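PDB 3F0C: transcriptional regulator from Cytophaga hutchinsonii, which probably binds DNA through a TetR-type helix-turn-helix domain and regulates transcription as a dimer. Local coordinates for residues A[15-24]-A[36-44]. Residues are numbered along the deposited sequence; the frame is centred on the assembly and turned at random.
Sequences LIINAAQKRF and EIASDVGMG. With SO4 (sulfate ion), chain B.
Helix 15-24 packs against helix 36-41 where A19 and A20 meet I37: the axes of the two short segments approach to 9.2 Å, their N-to-C directions 124° apart, with A20 CA 6.1 Å from I37 CA. I37 enters as a knob in the hole formed by A19, A20, R23 and F24. Its CG1 stands anti to the carbonyl carbon (chi1 -54°), and CD1 beyond it lies 3.5 Å from A20 CA and obliquely against the F24 ring, while CG2 turns to A19 CB. One turn on, V41 CG1 fits between L15, I16 and A19, 3.8 Å from A19 CB, and selenomethionine M43 sets its SE beside I16 CD1. In the three-helix DNA-binding domain of TetR regulators, this pairs the first helix with the first of the helix-turn-helix, which a Schellman motif at G42 ends before helix 45-51. L58 of helix 55-78 also touches A20 and I37. Towards the C-terminal end of helix 15-24, R23, bent at chi2, presents NE and NH1 side-on to D40 OD2, which lies in the guanidinium plane; the NE bond is 2.7 Å long and nearly straight (162°). E36 CB and CG lie over one face of the guanidinium; its OE1, a long 3.7 Å from R23 NH2 and well out of the plane, adds a salt bridge of charge alone. A sulfate, probably from the crystallisation liquor, accepts from R23 NH2 at O3 (2.8 Å) and from NH1 at O4. A leucine in place of R23 would probably leave the D40 carboxylate without its charged mate and free to turn.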
ATOM      1  N   LEU A  15      32.037  -6.729  13.555  1.00 35.16           N
ATOM      2  CA  LEU A  15      31.713  -6.484  14.954  1.00 35.33           C
ATOM      3  C   LEU A  15      30.911  -5.228  15.142  1.00 35.81           C
ATOM      4  O   LEU A  15      29.953  -5.221  15.872  1.00 36.32           O
ATOM      5  CB  LEU A  15      32.948  -6.326  15.826  1.00 35.21           C
ATOM      6  CG  LEU A  15      33.481  -7.640  16.364  1.00 35.71           C
ATOM      7  CD1 LEU A  15      34.456  -8.259  15.348  1.00 36.33           C
ATOM      8  CD2 LEU A  15      34.122  -7.405  17.708  1.00 34.78           C
ATOM      9  N   ILE A  16      31.310  -4.136  14.524  1.00 36.27           N
ATOM     10  CA  ILE A  16      30.599  -2.907  14.780  1.00 36.48           C
ATOM     11  C   ILE A  16      29.172  -3.037  14.235  1.00 36.60           C
ATOM     12  O   ILE A  16      28.182  -2.681  14.916  1.00 36.99           O
ATOM     13  CB  ILE A  16      31.295  -1.711  14.178  1.00 36.61           C
ATOM     14  CG1 ILE A  16      32.693  -1.567  14.774  1.00 36.85           C
ATOM     15  CG2 ILE A  16      30.483  -0.464  14.481  1.00 36.66           C
ATOM     16  CD1 ILE A  16      33.602  -0.656  13.990  1.00 36.38           C
ATOM     17  N   ILE A  17      29.058  -3.577  13.032  1.00 36.16           N
ATOM     18  CA  ILE A  17      27.754  -3.822  12.478  1.00 36.51           C
ATOM     19  C   ILE A  17      26.854  -4.699  13.417  1.00 37.09           C
ATOM     20  O   ILE A  17      25.644  -4.432  13.605  1.00 37.26           O
ATOM     21  CB  ILE A  17      27.864  -4.455  11.087  1.00 36.37           C
ATOM     22  CG1 ILE A  17      28.205  -3.391  10.013  1.00 36.66           C
ATOM     23  CG2 ILE A  17      26.563  -5.136  10.724  1.00 35.89           C
ATOM     24  CD1 ILE A  17      29.665  -3.314   9.619  1.00 35.44           C
ATOM     25  N   ASN A  18      27.421  -5.740  14.007  1.00 36.98           N
ATOM     26  CA  ASN A  18      26.597  -6.665  14.783  1.00 37.48           C
ATOM     27  C   ASN A  18      26.077  -6.027  16.104  1.00 37.29           C
ATOM     28  O   ASN A  18      24.879  -6.134  16.467  1.00 37.27           O
ATOM     29  CB  ASN A  18      27.375  -7.961  15.033  1.00 37.71           C
ATOM     30  CG  ASN A  18      27.592  -8.766  13.742  1.00 39.95           C
ATOM     31  OD1 ASN A  18      27.509  -8.239  12.615  1.00 43.55           O
ATOM     32  ND2 ASN A  18      27.857 -10.054  13.905  1.00 43.01           N
ATOM     33  N   ALA A  19      27.015  -5.366  16.784  1.00 36.27           N
ATOM     34  CA  ALA A  19      26.775  -4.568  17.930  1.00 35.23           C
ATOM     35  C   ALA A  19      25.600  -3.692  17.585  1.00 35.34           C
ATOM     36  O   ALA A  19      24.548  -3.748  18.223  1.00 35.24           O
ATOM     37  CB  ALA A  19      28.025  -3.739  18.211  1.00 34.22           C
ATOM     38  N   ALA A  20      25.786  -2.898  16.538  1.00 36.12           N
ATOM     39  CA  ALA A  20      24.777  -1.932  16.097  1.00 36.27           C
ATOM     40  C   ALA A  20      23.428  -2.610  15.890  1.00 36.05           C
ATOM     41  O   ALA A  20      22.442  -2.133  16.369  1.00 35.94           O
ATOM     42  CB  ALA A  20      25.240  -1.249  14.807  1.00 35.50           C
ATOM     43  N   GLN A  21      23.420  -3.729  15.181  1.00 36.44           N
ATOM     44  CA  GLN A  21      22.211  -4.474  14.877  1.00 37.04           C
ATOM     45  C   GLN A  21      21.394  -4.764  16.123  1.00 37.22           C
ATOM     46  O   GLN A  21      20.194  -4.538  16.178  1.00 36.57           O
ATOM     47  CB  GLN A  21      22.595  -5.795  14.203  1.00 37.31           C
ATOM     48  CG  GLN A  21      21.418  -6.695  13.896  1.00 37.57           C
ATOM     49  CD  GLN A  21      21.637  -7.577  12.678  1.00 40.06           C
ATOM     50  OE1 GLN A  21      22.759  -7.766  12.206  1.00 44.23           O
ATOM     51  NE2 GLN A  21      20.553  -8.111  12.150  1.00 41.84           N
ATOM     52  N   LYS A  22      22.071  -5.270  17.126  1.00 37.74           N
ATOM     53  CA  LYS A  22      21.422  -5.593  18.359  1.00 38.32           C
ATOM     54  C   LYS A  22      20.877  -4.366  19.033  1.00 38.78           C
ATOM     55  O   LYS A  22      19.761  -4.386  19.535  1.00 39.06           O
ATOM     56  CB  LYS A  22      22.392  -6.283  19.297  1.00 38.44           C
ATOM     57  CG  LYS A  22      22.848  -7.617  18.754  1.00 39.95           C
ATOM     58  CD  LYS A  22      23.736  -8.392  19.722  1.00 42.36           C
ATOM     59  CE  LYS A  22      24.035  -9.806  19.127  1.00 45.21           C
ATOM     60  NZ  LYS A  22      24.738 -10.824  20.022  1.00 47.60           N
ATOM     61  N   ARG A  23      21.669  -3.309  19.094  1.00 39.50           N
ATOM     62  CA  ARG A  23      21.207  -2.083  19.767  1.00 40.37           C
ATOM     63  C   ARG A  23      19.955  -1.595  19.135  1.00 40.30           C
ATOM     64  O   ARG A  23      19.002  -1.233  19.815  1.00 41.27           O
ATOM     65  CB  ARG A  23      22.170  -0.920  19.610  1.00 40.73           C
ATOM     66  CG  ARG A  23      23.361  -0.976  20.490  1.00 42.16           C
ATOM     67  CD  ARG A  23      23.166  -0.204  21.760  1.00 42.42           C
ATOM     68  NE  ARG A  23      23.975  -0.828  22.790  1.00 41.72           N
ATOM     69  CZ  ARG A  23      23.736  -0.726  24.075  1.00 40.05           C
ATOM     70  NH1 ARG A  23      24.527  -1.360  24.925  1.00 39.60           N
ATOM     71  NH2 ARG A  23      22.712   0.014  24.498  1.00 39.83           N
ATOM     72  N   PHE A  24      19.992  -1.522  17.822  1.00 39.57           N
ATOM     73  CA  PHE A  24      18.900  -0.983  17.112  1.00 39.67           C
ATOM     74  C   PHE A  24      17.715  -1.950  17.247  1.00 39.47           C
ATOM     75  O   PHE A  24      16.582  -1.518  17.361  1.00 39.66           O
ATOM     76  CB  PHE A  24      19.274  -0.802  15.655  1.00 40.21           C
ATOM     77  CG  PHE A  24      20.382   0.202  15.396  1.00 40.69           C
ATOM     78  CD1 PHE A  24      20.505   1.356  16.145  1.00 42.77           C
ATOM     79  CD2 PHE A  24      21.257   0.005  14.341  1.00 41.26           C
ATOM     80  CE1 PHE A  24      21.508   2.296  15.848  1.00 44.29           C
ATOM     81  CE2 PHE A  24      22.263   0.926  14.041  1.00 43.01           C
ATOM     82  CZ  PHE A  24      22.388   2.077  14.789  1.00 43.47           C
ATOM     83  N   GLU A  36      27.368   4.440  23.046  1.00 31.20           N
ATOM     84  CA  GLU A  36      26.945   3.101  23.450  1.00 30.50           C
ATOM     85  C   GLU A  36      27.600   2.022  22.596  1.00 30.06           C
ATOM     86  O   GLU A  36      28.177   1.084  23.130  1.00 29.97           O
ATOM     87  CB  GLU A  36      25.409   2.946  23.367  1.00 30.41           C
ATOM     88  CG  GLU A  36      24.649   3.477  24.582  1.00 30.04           C
ATOM     89  CD  GLU A  36      23.150   3.775  24.347  1.00 30.67           C
ATOM     90  OE1 GLU A  36      22.591   3.460  23.269  1.00 29.42           O
ATOM     91  OE2 GLU A  36      22.517   4.329  25.284  1.00 31.20           O
ATOM     92  N   ILE A  37      27.501   2.156  21.270  1.00 29.44           N
ATOM     93  CA  ILE A  37      28.008   1.129  20.334  1.00 28.60           C
ATOM     94  C   ILE A  37      29.497   0.960  20.479  1.00 27.77           C
ATOM     95  O   ILE A  37      30.010  -0.145  20.387  1.00 26.88           O
ATOM     96  CB  ILE A  37      27.695   1.460  18.858  1.00 28.60           C
ATOM     97  CG1 ILE A  37      26.191   1.714  18.685  1.00 29.51           C
ATOM     98  CG2 ILE A  37      28.128   0.326  17.958  1.00 27.69           C
ATOM     99  CD1 ILE A  37      25.581   1.178  17.372  1.00 30.09           C
ATOM    100  N   ALA A  38      30.180   2.069  20.705  1.00 27.47           N
ATOM    101  CA  ALA A  38      31.588   2.024  20.976  1.00 27.75           C
ATOM    102  C   ALA A  38      31.801   1.149  22.219  1.00 28.19           C
ATOM    103  O   ALA A  38      32.481   0.132  22.170  1.00 27.57           O
ATOM    104  CB  ALA A  38      32.127   3.409  21.166  1.00 27.24           C
ATOM    105  N   SER A  39      31.172   1.508  23.328  1.00 29.17           N
ATOM    106  CA  SER A  39      31.256   0.672  24.540  1.00 29.75           C
ATOM    107  C   SER A  39      31.156  -0.819  24.209  1.00 29.83           C
ATOM    108  O   SER A  39      31.934  -1.631  24.711  1.00 29.47           O
ATOM    109  CB  SER A  39      30.140   1.020  25.546  1.00 29.81           C
ATOM    110  OG  SER A  39      30.477   2.160  26.316  1.00 30.94           O
ATOM    111  N   ASP A  40      30.187  -1.164  23.364  1.00 30.11           N
ATOM    112  CA  ASP A  40      29.809  -2.563  23.144  1.00 30.13           C
ATOM    113  C   ASP A  40      30.967  -3.330  22.533  1.00 29.88           C
ATOM    114  O   ASP A  40      31.377  -4.370  23.036  1.00 29.76           O
ATOM    115  CB  ASP A  40      28.563  -2.645  22.256  1.00 30.18           C
ATOM    116  CG  ASP A  40      27.313  -2.065  22.937  1.00 31.02           C
ATOM    117  OD1 ASP A  40      27.491  -1.251  23.884  1.00 32.34           O
ATOM    118  OD2 ASP A  40      26.166  -2.432  22.536  1.00 29.55           O
ATOM    119  N   VAL A  41      31.512  -2.776  21.460  1.00 29.76           N
ATOM    120  CA  VAL A  41      32.671  -3.341  20.799  1.00 29.41           C
ATOM    121  C   VAL A  41      33.976  -3.091  21.593  1.00 29.65           C
ATOM    122  O   VAL A  41      35.023  -3.623  21.256  1.00 29.72           O
ATOM    123  CB  VAL A  41      32.797  -2.776  19.357  1.00 29.53           C
ATOM    124  CG1 VAL A  41      31.759  -3.402  18.411  1.00 29.13           C
ATOM    125  CG2 VAL A  41      32.664  -1.252  19.348  1.00 29.25           C
ATOM    126  N   GLY A  42      33.929  -2.293  22.653  1.00 29.92           N
ATOM    127  CA  GLY A  42      35.132  -1.999  23.432  1.00 29.91           C
ATOM    128  C   GLY A  42      36.096  -1.070  22.715  1.00 30.07           C
ATOM    129  O   GLY A  42      37.286  -1.330  22.666  1.00 30.42           O
HETATM  130  N   MSE A  43      35.570   0.005  22.158  1.00 30.31           N
HETATM  131  CA  MSE A  43      36.389   0.971  21.468  1.00 30.55           C
HETATM  132  C   MSE A  43      36.125   2.337  22.029  1.00 30.93           C
HETATM  133  O   MSE A  43      35.716   2.477  23.165  1.00 31.55           O
HETATM  134  CB  MSE A  43      36.050   1.010  19.993  1.00 30.34           C
HETATM  135  CG  MSE A  43      36.201  -0.277  19.279  1.00 30.44           C
HETATM  136 SE   MSE A  43      35.877   0.126  17.456  0.60 33.24          SE
HETATM  137  CE  MSE A  43      35.622   2.016  17.635  1.00 32.15           C
ATOM    138  N   GLY A  44      36.351   3.348  21.210  1.00 30.93           N
ATOM    139  CA  GLY A  44      36.095   4.714  21.595  1.00 30.96           C
ATOM    140  C   GLY A  44      35.595   5.447  20.384  1.00 30.97           C
ATOM    141  O   GLY A  44      36.124   5.284  19.298  1.00 30.78           O
TER
HETATM  142  S   SO4 B 217      22.886  -0.992  28.125  0.90146.60           S
HETATM  143  O1  SO4 B 217      24.110  -0.228  28.417  0.90146.99           O
HETATM  144  O2  SO4 B 217      22.157  -1.175  29.379  0.90146.83           O
HETATM  145  O3  SO4 B 217      22.059  -0.227  27.193  0.90145.50           O
HETATM  146  O4  SO4 B 217      23.181  -2.312  27.550  0.90145.42           O